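Local coordinates for reticulocyte binding protein (Streptococcus agalactiae COH1, PDB 3FAW), which is probably a secreted, cell-wall-anchored pullulanase that cleaves alpha-1,6 linkages in pullulan and related alpha-glucans through a TIM-barrel catalytic domain, at residues 396-401 with 418-423; 428-433 with 461-466; 456-461 with 488-493. All blocks are in the same frame, centred on the assembly; numbering follows the deposited sequence.

Contact 1 of 3, residues 396-401 with 418-423; sequences AKTYLF and PRESFG
Thr398 OG1 meets the carboxylate of Glu420 between two loop-rich segments. The hydroxyl donates from Thr398 OG1 to Glu420 OE2 at 2.6 Å, a short bond in which it meets the carboxylate on its anti side and 25° out of its plane. The two side chains cross at about a right angle, so the hydroxyl bears on the carboxylate without the chains running alongside each other. The torsion of Thr398 divides its two branches: with chi1 at -59°, OG1 lies beside the backbone N and is directed at the carboxylate, while CG2 is anti to that N and turns to the proline ring. There Thr398 CG2 packs on Pro418 CG at 3.8 Å, again with the side chains nearly perpendicular. Glu420 covers the distance because its chain is extended beyond CG; its CB does not itself point at Thr398.

A second link is made by the backbones through water. One water molecule accepts from Thr398 N at 3.0 Å and donates to Gly423 O at 2.6 Å, joining the backbone at Thr398 to the hairpin turn at Gly423. The direct approach of Ala396 O to Gly423 O, 3.2 Å, brings two acceptors together and adds no bond of its own.

The centre of the contact lies about 18 Å from the centre of the chain, near the surface. Both segments belong to the long connection between TIM-barrel strand 385-390 and helix 432-449, so the contact folds that connection onto itself. One leads into the short helix ending at residue 402, with Lys397 NZ bonded to Tyr323 OH and Tyr399 OH to the carbonyl of Lys237. The other carries strand 420-421, which pairs antiparallel with strand 424-425 in a small hairpin.

Contact 2 of 3, residues 428-433 with 461-466; sequences GTTHAM and DHDAAA
Thr429 OG1 stands between His462 and Asp463 and bonds both. It accepts from His462 ND1 at 3.1 Å, lying only 8° out of the imidazole plane, and donates to Asp463 OD1 at 2.7 Å, which it meets nearly in line with the C-O bond. These two bonds give the hydroxyl a defined donor direction and require a proton on His462 ND1. With chi1 at 55°, OG1 sits between the backbone N and the carbonyl carbon, while CG2 lies anti to that carbonyl and reaches His462 ND1 at 3.5 Å.

Helices 432-449 and 464-477 flank TIM-barrel strand 453-456 in sequence, and the contact joins the beta turn Gly428-His431 before the first to the N-cap region of the second. Asp463 is that N-cap. Its chi1 of 56° likewise puts the carboxylate in the crowded position, from which OD2 accepts from Ala466 N at 2.9 Å, well above the carboxylate plane. Arg435 of the first helix forms a salt bridge with the same OD2 and bonds Thr429 O.

Two methyl groups pack beside these bonds: Thr430 CG2 rests against Asp463 CG at 3.3 Å, and Ala466 CB approaches Thr429 O at 3.6 Å.

Contact 3 of 3, residues 456-461 with 488-493; sequences FDMMGD and WRTFQG
Gly460 and Asp461 lie against Trp488, Thr490 and Phe491 where two loops leave the C-terminal ends of neighbouring TIM-barrel strands, 453-456 and 482-485. In glycoside hydrolases of the alpha-amylase type this is the end of the barrel that houses the active site.

The direct hydrogen bond joins side chains. Thr490 OG1 donates to Asp461 OD1 at 2.5 Å, nearly in line with the C-O bond, and the two side chains cross at about a right angle. A chi1 of 59° lodges Thr490 OG1 between its own backbone N and carbonyl carbon, on the side facing Asp461.

A second kind of contact is a CA-H...O interaction: Gly460 CA lies 3.4 Å from Trp488 O, with an angle of 177° at the hydrogen. The lack of a side chain at Gly460 lets the backbones come this close.

Three waters complete the polar network. One donates to Trp488 O at 2.9 Å and to Thr490 OG1 at 2.8 Å, and accepts weakly from Gly460 N; the threonine hydroxyl therefore both donates and accepts. Another donates to Gly460 O at 2.8 Å and accepts from Phe491 N. The third donates to Asp461 O at 2.6 Å and accepts from Gln492 N, so successive carbonyls of one loop are tied to successive amides of the other.

The ring of Phe491 packs against two backbone carbonyls. Its CG is anti to its backbone N (chi1 -174°), which carries the ring alongside the 3-10 turn. Gly460 O lies near the ring plane at its edge, closest to Phe491 CB (3.3 Å). Asp461 O approaches the same ring obliquely, coming within 3.2 Å of Phe491 CD1.

How the contacts relate
Contact 1 comes first along the chain and closes before the other two open; contacts 2 and 3 interleave their segments and share Asp461. Centres of contacts 2 and 3 lie about 11 Å apart, each about 16 Å from that of contact 1. All three involve segments that follow barrel strands 385-390, 453-456 and 482-485. Contact 1 reaches contact 3 through Arg419 NH1, probably hydrogen-bonded to Gly493 O; Phe491 packs against the backbone of His462 and Asp463, linking contacts 2 and 3. Together they join loops at the C-terminal end of the barrel, after three successive strands, which is where the active site lies in the alpha-amylase family.

Contact 1 of 3, residues 396-401 with 418-423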
loop_
_atom_site.group_PDB
_atom_site.type_symbol
_atom_site.label_atom_id
_atom_site.label_comp_id
_atom_site.label_asym_id
_atom_site.label_seq_id
_atom_site.Cartn_x
_atom_site.Cartn_y
_atom_site.Cartn_z
ATOM N N ALA A 396 2.580 -4.757 -13.177
ATOM C CA ALA A 396 3.055 -6.139 -13.283
ATOM C C ALA A 396 3.951 -6.346 -14.499
ATOM O O ALA A 396 4.915 -7.105 -14.442
ATOM C CB ALA A 396 1.867 -7.107 -13.339
ATOM N N LYS A 397 3.614 -5.675 -15.599
ATOM C CA LYS A 397 4.320 -5.831 -16.866
ATOM C C LYS A 397 4.491 -4.472 -17.516
ATOM O O LYS A 397 3.524 -3.733 -17.657
ATOM C CB LYS A 397 3.526 -6.739 -17.819
ATOM C CG LYS A 397 3.336 -8.168 -17.341
ATOM C CD LYS A 397 4.650 -8.927 -17.303
ATOM C CE LYS A 397 4.431 -10.401 -17.029
ATOM N NZ LYS A 397 5.714 -11.163 -17.043
ATOM N N THR A 398 5.718 -4.155 -17.929
ATOM C CA THR A 398 6.020 -2.866 -18.558
ATOM C C THR A 398 5.137 -2.606 -19.783
ATOM O O THR A 398 4.742 -1.470 -20.034
ATOM C CB THR A 398 7.519 -2.782 -18.959
ATOM O OG1 THR A 398 8.334 -2.941 -17.792
ATOM C CG2 THR A 398 7.846 -1.451 -19.630
ATOM N N TYR A 399 4.805 -3.660 -20.527
ATOM C CA TYR A 399 3.992 -3.516 -21.735
ATOM C C TYR A 399 2.557 -3.001 -21.491
ATOM O O TYR A 399 1.957 -2.412 -22.389
ATOM C CB TYR A 399 3.994 -4.809 -22.574
ATOM C CG TYR A 399 3.363 -6.043 -21.947
ATOM C CD1 TYR A 399 1.989 -6.116 -21.709
ATOM C CD2 TYR A 399 4.138 -7.160 -21.645
ATOM C CE1 TYR A 399 1.413 -7.255 -21.159
ATOM C CE2 TYR A 399 3.571 -8.306 -21.099
ATOM C CZ TYR A 399 2.207 -8.345 -20.856
ATOM O OH TYR A 399 1.648 -9.476 -20.317
ATOM N N LEU A 400 2.022 -3.208 -20.288
ATOM C CA LEU A 400 0.656 -2.778 -19.952
ATOM C C LEU A 400 0.356 -1.345 -20.389
ATOM O O LEU A 400 -0.713 -1.065 -20.934
ATOM C CB LEU A 400 0.391 -2.918 -18.441
ATOM C CG LEU A 400 -0.034 -4.309 -17.973
ATOM C CD1 LEU A 400 0.147 -4.482 -16.462
ATOM C CD2 LEU A 400 -1.491 -4.571 -18.386
ATOM N N PHE A 401 1.304 -0.449 -20.121
ATOM C CA PHE A 401 1.217 0.954 -20.520
ATOM C C PHE A 401 2.143 1.287 -21.694
ATOM O O PHE A 401 1.818 2.152 -22.506
ATOM C CB PHE A 401 1.537 1.859 -19.331
ATOM C CG PHE A 401 0.377 2.065 -18.395
ATOM C CD1 PHE A 401 -0.541 3.073 -18.625
ATOM C CD2 PHE A 401 0.209 1.253 -17.282
ATOM C CE1 PHE A 401 -1.613 3.267 -17.766
ATOM C CE2 PHE A 401 -0.861 1.437 -16.426
ATOM C CZ PHE A 401 -1.770 2.450 -16.666
ATOM N N PRO A 418 12.119 2.695 -20.588
ATOM C CA PRO A 418 11.400 2.766 -19.316
ATOM C C PRO A 418 12.198 2.201 -18.150
ATOM O O PRO A 418 12.824 1.154 -18.278
ATOM C CB PRO A 418 10.162 1.903 -19.570
ATOM C CG PRO A 418 10.601 0.921 -20.581
ATOM C CD PRO A 418 11.570 1.646 -21.467
ATOM N N ARG A 419 12.174 2.900 -17.021
ATOM C CA ARG A 419 12.693 2.343 -15.784
ATOM C C ARG A 419 11.693 1.338 -15.215
ATOM O O ARG A 419 10.476 1.531 -15.304
ATOM C CB ARG A 419 13.020 3.452 -14.788
ATOM C CG ARG A 419 14.209 4.276 -15.230
ATOM C CD ARG A 419 14.571 5.360 -14.237
ATOM N NE ARG A 419 15.979 5.725 -14.356
ATOM C CZ ARG A 419 16.632 6.520 -13.514
ATOM N NH1 ARG A 419 16.004 7.058 -12.472
ATOM N NH2 ARG A 419 17.921 6.771 -13.714
ATOM N N GLU A 420 12.224 0.264 -14.637
ATOM C CA GLU A 420 11.431 -0.899 -14.281
ATOM C C GLU A 420 11.642 -1.314 -12.831
ATOM O O GLU A 420 12.691 -1.053 -12.245
ATOM C CB GLU A 420 11.786 -2.067 -15.207
ATOM C CG GLU A 420 11.370 -1.853 -16.652
ATOM C CD GLU A 420 11.669 -3.055 -17.534
ATOM O OE1 GLU A 420 12.773 -3.631 -17.409
ATOM O OE2 GLU A 420 10.801 -3.419 -18.354
ATOM N N SER A 421 10.633 -1.975 -12.274
ATOM C CA SER A 421 10.632 -2.377 -10.871
ATOM C C SER A 421 9.719 -3.585 -10.670
ATOM O O SER A 421 8.587 -3.588 -11.151
ATOM C CB SER A 421 10.140 -1.222 -9.998
ATOM O OG SER A 421 10.320 -1.506 -8.625
ATOM N N PHE A 422 10.222 -4.594 -9.955
ATOM C CA PHE A 422 9.469 -5.822 -9.652
ATOM C C PHE A 422 8.886 -6.504 -10.894
ATOM O O PHE A 422 7.745 -6.982 -10.877
ATOM C CB PHE A 422 8.368 -5.542 -8.622
ATOM C CG PHE A 422 8.889 -5.007 -7.327
ATOM C CD1 PHE A 422 9.504 -5.854 -6.412
ATOM C CD2 PHE A 422 8.790 -3.659 -7.028
ATOM C CE1 PHE A 422 10.003 -5.363 -5.215
ATOM C CE2 PHE A 422 9.286 -3.160 -5.836
ATOM C CZ PHE A 422 9.895 -4.012 -4.925
ATOM N N GLY A 423 9.682 -6.545 -11.962
ATOM C CA GLY A 423 9.289 -7.210 -13.205
ATOM C C GLY A 423 8.386 -6.400 -14.124
ATOM O O GLY A 423 7.994 -6.889 -15.183
HETATM O O HOH W 1 7.764 -6.369 -17.677
#

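Contact 2 of 3, residues 428-433 with 461-466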
loop_
_atom_site.group_PDB
_atom_site.type_symbol
_atom_site.label_atom_id
_atom_site.label_comp_id
_atom_site.label_asym_id
_atom_site.label_seq_id
_atom_site.Cartn_x
_atom_site.Cartn_y
_atom_site.Cartn_z
ATOM N N GLY A 428 5.446 6.910 -13.957
ATOM C CA GLY A 428 6.076 8.220 -13.768
ATOM C C GLY A 428 5.061 9.299 -13.460
ATOM O O GLY A 428 4.631 10.028 -14.355
ATOM N N THR A 429 4.688 9.416 -12.187
ATOM C CA THR A 429 3.533 10.234 -11.801
ATOM C C THR A 429 3.781 11.746 -11.808
ATOM O O THR A 429 2.905 12.507 -11.413
ATOM C CB THR A 429 2.963 9.798 -10.427
ATOM O OG1 THR A 429 4.004 9.814 -9.444
ATOM C CG2 THR A 429 2.350 8.393 -10.525
ATOM N N THR A 430 4.964 12.175 -12.252
ATOM C CA THR A 430 5.207 13.580 -12.585
ATOM C C THR A 430 4.695 13.906 -13.998
ATOM O O THR A 430 4.490 15.069 -14.334
ATOM C CB THR A 430 6.710 13.941 -12.490
ATOM O OG1 THR A 430 7.478 13.076 -13.337
ATOM C CG2 THR A 430 7.204 13.804 -11.058
ATOM N N HIS A 431 4.489 12.869 -14.811
ATOM C CA HIS A 431 3.996 13.024 -16.180
ATOM C C HIS A 431 2.473 13.155 -16.129
ATOM O O HIS A 431 1.809 12.405 -15.423
ATOM C CB HIS A 431 4.425 11.837 -17.060
ATOM C CG HIS A 431 5.888 11.504 -16.962
ATOM N ND1 HIS A 431 6.447 10.407 -17.582
ATOM C CD2 HIS A 431 6.902 12.116 -16.300
ATOM C CE1 HIS A 431 7.741 10.361 -17.315
ATOM N NE2 HIS A 431 8.043 11.389 -16.543
ATOM N N ALA A 432 1.933 14.112 -16.883
ATOM C CA ALA A 432 0.542 14.559 -16.719
ATOM C C ALA A 432 -0.524 13.457 -16.784
ATOM O O ALA A 432 -1.407 13.391 -15.917
ATOM C CB ALA A 432 0.218 15.658 -17.741
ATOM N N MET A 433 -0.468 12.606 -17.806
ATOM C CA MET A 433 -1.487 11.567 -17.977
ATOM C C MET A 433 -1.241 10.380 -17.038
ATOM O O MET A 433 -2.172 9.648 -16.705
ATOM C CB MET A 433 -1.565 11.110 -19.433
ATOM C CG MET A 433 -1.806 12.232 -20.441
ATOM S SD MET A 433 -3.275 13.230 -20.124
ATOM C CE MET A 433 -2.604 14.537 -19.103
ATOM N N ASP A 461 8.539 6.111 -3.880
ATOM C CA ASP A 461 8.805 6.098 -5.322
ATOM C C ASP A 461 8.169 7.287 -6.038
ATOM O O ASP A 461 8.600 7.659 -7.132
ATOM C CB ASP A 461 8.268 4.805 -5.963
ATOM C CG ASP A 461 9.212 3.631 -5.812
ATOM O OD1 ASP A 461 10.128 3.693 -4.969
ATOM O OD2 ASP A 461 9.030 2.633 -6.544
ATOM N N HIS A 462 7.135 7.868 -5.431
ATOM C CA HIS A 462 6.366 8.934 -6.059
ATOM C C HIS A 462 6.840 10.323 -5.677
ATOM O O HIS A 462 7.374 10.541 -4.591
ATOM C CB HIS A 462 4.886 8.794 -5.703
ATOM C CG HIS A 462 4.248 7.584 -6.304
ATOM N ND1 HIS A 462 3.883 7.316 -7.580
ATOM C CD2 HIS A 462 3.948 6.456 -5.572
ATOM C CE1 HIS A 462 3.364 6.045 -7.594
ATOM N NE2 HIS A 462 3.417 5.548 -6.372
ATOM N N ASP A 463 6.634 11.256 -6.600
ATOM C CA ASP A 463 6.776 12.672 -6.323
ATOM C C ASP A 463 5.708 13.105 -5.320
ATOM O O ASP A 463 4.564 12.635 -5.367
ATOM C CB ASP A 463 6.661 13.498 -7.617
ATOM C CG ASP A 463 5.359 13.243 -8.367
ATOM O OD1 ASP A 463 5.183 12.124 -8.885
ATOM O OD2 ASP A 463 4.517 14.161 -8.443
ATOM N N ALA A 464 6.090 14.003 -4.418
ATOM C CA ALA A 464 5.182 14.528 -3.401
ATOM C C ALA A 464 3.988 15.270 -4.010
ATOM O O ALA A 464 2.889 15.229 -3.460
ATOM C CB ALA A 464 5.941 15.443 -2.443
ATOM N N ALA A 465 4.211 15.933 -5.147
ATOM C CA ALA A 465 3.162 16.702 -5.828
ATOM C C ALA A 465 1.952 15.861 -6.254
ATOM O O ALA A 465 0.803 16.303 -6.113
ATOM C CB ALA A 465 3.747 17.438 -7.036
ATOM N N ALA A 466 2.204 14.663 -6.777
ATOM C CA ALA A 466 1.123 13.762 -7.203
ATOM C C ALA A 466 0.292 13.253 -6.018
ATOM O O ALA A 466 -0.935 13.175 -6.096
ATOM C CB ALA A 466 1.690 12.586 -8.003
#

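Contact 3 of 3, residues 456-461 with 488-493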
loop_
_atom_site.group_PDB
_atom_site.type_symbol
_atom_site.label_atom_id
_atom_site.label_comp_id
_atom_site.label_asym_id
_atom_site.label_seq_id
_atom_site.Cartn_x
_atom_site.Cartn_y
_atom_site.Cartn_z
ATOM N N PHE A 456 -0.660 3.840 0.541
ATOM C CA PHE A 456 0.201 3.796 -0.639
ATOM C C PHE A 456 1.405 2.866 -0.448
ATOM O O PHE A 456 2.190 3.026 0.481
ATOM C CB PHE A 456 0.695 5.194 -1.005
ATOM C CG PHE A 456 -0.376 6.095 -1.564
ATOM C CD1 PHE A 456 -0.724 6.029 -2.906
ATOM C CD2 PHE A 456 -1.019 7.026 -0.753
ATOM C CE1 PHE A 456 -1.707 6.866 -3.426
ATOM C CE2 PHE A 456 -1.999 7.863 -1.265
ATOM C CZ PHE A 456 -2.345 7.785 -2.600
ATOM N N ASP A 457 1.526 1.894 -1.347
ATOM C CA ASP A 457 2.668 0.998 -1.385
ATOM C C ASP A 457 3.863 1.761 -1.957
ATOM O O ASP A 457 3.735 2.460 -2.968
ATOM C CB ASP A 457 2.350 -0.221 -2.255
ATOM C CG ASP A 457 3.364 -1.338 -2.093
ATOM O OD1 ASP A 457 3.438 -1.951 -1.005
ATOM O OD2 ASP A 457 4.084 -1.610 -3.068
ATOM N N MET A 458 5.011 1.633 -1.295
ATOM C CA MET A 458 6.241 2.307 -1.707
ATOM C C MET A 458 5.965 3.744 -2.156
ATOM O O MET A 458 6.339 4.160 -3.260
ATOM C CB MET A 458 6.934 1.500 -2.804
ATOM C CG MET A 458 7.305 0.093 -2.355
ATOM S SD MET A 458 8.406 -0.770 -3.485
ATOM C CE MET A 458 9.903 0.197 -3.318
ATOM N N MET A 459 5.317 4.504 -1.273
ATOM C CA MET A 459 4.947 5.891 -1.555
ATOM C C MET A 459 6.172 6.743 -1.905
ATOM O O MET A 459 6.064 7.725 -2.637
ATOM C CB MET A 459 4.208 6.492 -0.354
ATOM C CG MET A 459 3.443 7.765 -0.666
ATOM S SD MET A 459 2.325 8.248 0.667
ATOM C CE MET A 459 3.499 8.518 1.996
ATOM N N GLY A 460 7.333 6.350 -1.381
ATOM C CA GLY A 460 8.596 7.044 -1.631
ATOM C C GLY A 460 9.109 6.994 -3.063
ATOM O O GLY A 460 10.020 7.737 -3.414
ATOM N N ASP A 461 8.539 6.111 -3.880
ATOM C CA ASP A 461 8.805 6.098 -5.322
ATOM C C ASP A 461 8.169 7.287 -6.038
ATOM O O ASP A 461 8.600 7.659 -7.132
ATOM C CB ASP A 461 8.268 4.805 -5.963
ATOM C CG ASP A 461 9.212 3.631 -5.812
ATOM O OD1 ASP A 461 10.128 3.693 -4.969
ATOM O OD2 ASP A 461 9.030 2.633 -6.544
ATOM N N TRP A 488 9.424 4.947 2.586
ATOM C CA TRP A 488 10.830 4.546 2.515
ATOM C C TRP A 488 11.532 5.410 1.468
ATOM O O TRP A 488 10.927 5.804 0.475
ATOM C CB TRP A 488 11.001 3.058 2.169
ATOM C CG TRP A 488 10.094 2.100 2.906
ATOM C CD1 TRP A 488 9.423 1.041 2.364
ATOM C CD2 TRP A 488 9.749 2.117 4.301
ATOM N NE1 TRP A 488 8.695 0.395 3.325
ATOM C CE2 TRP A 488 8.871 1.032 4.524
ATOM C CE3 TRP A 488 10.098 2.937 5.383
ATOM C CZ2 TRP A 488 8.338 0.742 5.785
ATOM C CZ3 TRP A 488 9.562 2.651 6.636
ATOM C CH2 TRP A 488 8.691 1.563 6.824
ATOM N N ARG A 489 12.806 5.710 1.702
ATOM C CA ARG A 489 13.592 6.527 0.772
ATOM C C ARG A 489 14.041 5.699 -0.426
ATOM O O ARG A 489 15.167 5.192 -0.469
ATOM C CB ARG A 489 14.792 7.144 1.491
ATOM C CG ARG A 489 14.389 8.089 2.603
ATOM C CD ARG A 489 15.570 8.527 3.444
ATOM N NE ARG A 489 15.118 9.309 4.593
ATOM C CZ ARG A 489 14.708 8.801 5.755
ATOM N NH1 ARG A 489 14.700 7.489 5.979
ATOM N NH2 ARG A 489 14.310 9.620 6.718
ATOM N N THR A 490 13.147 5.573 -1.401
ATOM C CA THR A 490 13.353 4.693 -2.554
ATOM C C THR A 490 13.303 5.410 -3.919
ATOM O O THR A 490 13.441 4.762 -4.955
ATOM C CB THR A 490 12.284 3.576 -2.555
ATOM O OG1 THR A 490 10.981 4.163 -2.613
ATOM C CG2 THR A 490 12.384 2.726 -1.293
ATOM N N PHE A 491 13.125 6.731 -3.928
ATOM C CA PHE A 491 12.820 7.459 -5.173
ATOM C C PHE A 491 13.852 7.236 -6.284
ATOM O O PHE A 491 15.061 7.288 -6.047
ATOM C CB PHE A 491 12.682 8.963 -4.911
ATOM C CG PHE A 491 12.232 9.751 -6.118
ATOM C CD1 PHE A 491 10.888 9.803 -6.465
ATOM C CD2 PHE A 491 13.153 10.434 -6.907
ATOM C CE1 PHE A 491 10.466 10.523 -7.580
ATOM C CE2 PHE A 491 12.741 11.157 -8.022
ATOM C CZ PHE A 491 11.392 11.203 -8.356
ATOM N N GLN A 492 13.359 6.992 -7.497
ATOM C CA GLN A 492 14.213 6.926 -8.684
ATOM C C GLN A 492 13.879 8.054 -9.650
ATOM O O GLN A 492 14.751 8.842 -10.008
ATOM C CB GLN A 492 14.079 5.562 -9.371
ATOM C CG GLN A 492 14.573 4.402 -8.516
ATOM C CD GLN A 492 16.024 4.563 -8.100
ATOM O OE1 GLN A 492 16.349 4.542 -6.912
ATOM N NE2 GLN A 492 16.902 4.740 -9.078
ATOM N N GLY A 493 12.618 8.131 -10.064
ATOM C CA GLY A 493 12.157 9.191 -10.960
ATOM C C GLY A 493 12.752 9.103 -12.354
ATOM O O GLY A 493 13.216 8.042 -12.772
HETATM O O HOH W 2 12.114 8.442 -1.734
HETATM O O HOH W 3 8.952 4.003 -0.618
HETATM O O HOH W 4 10.613 6.594 -8.348
#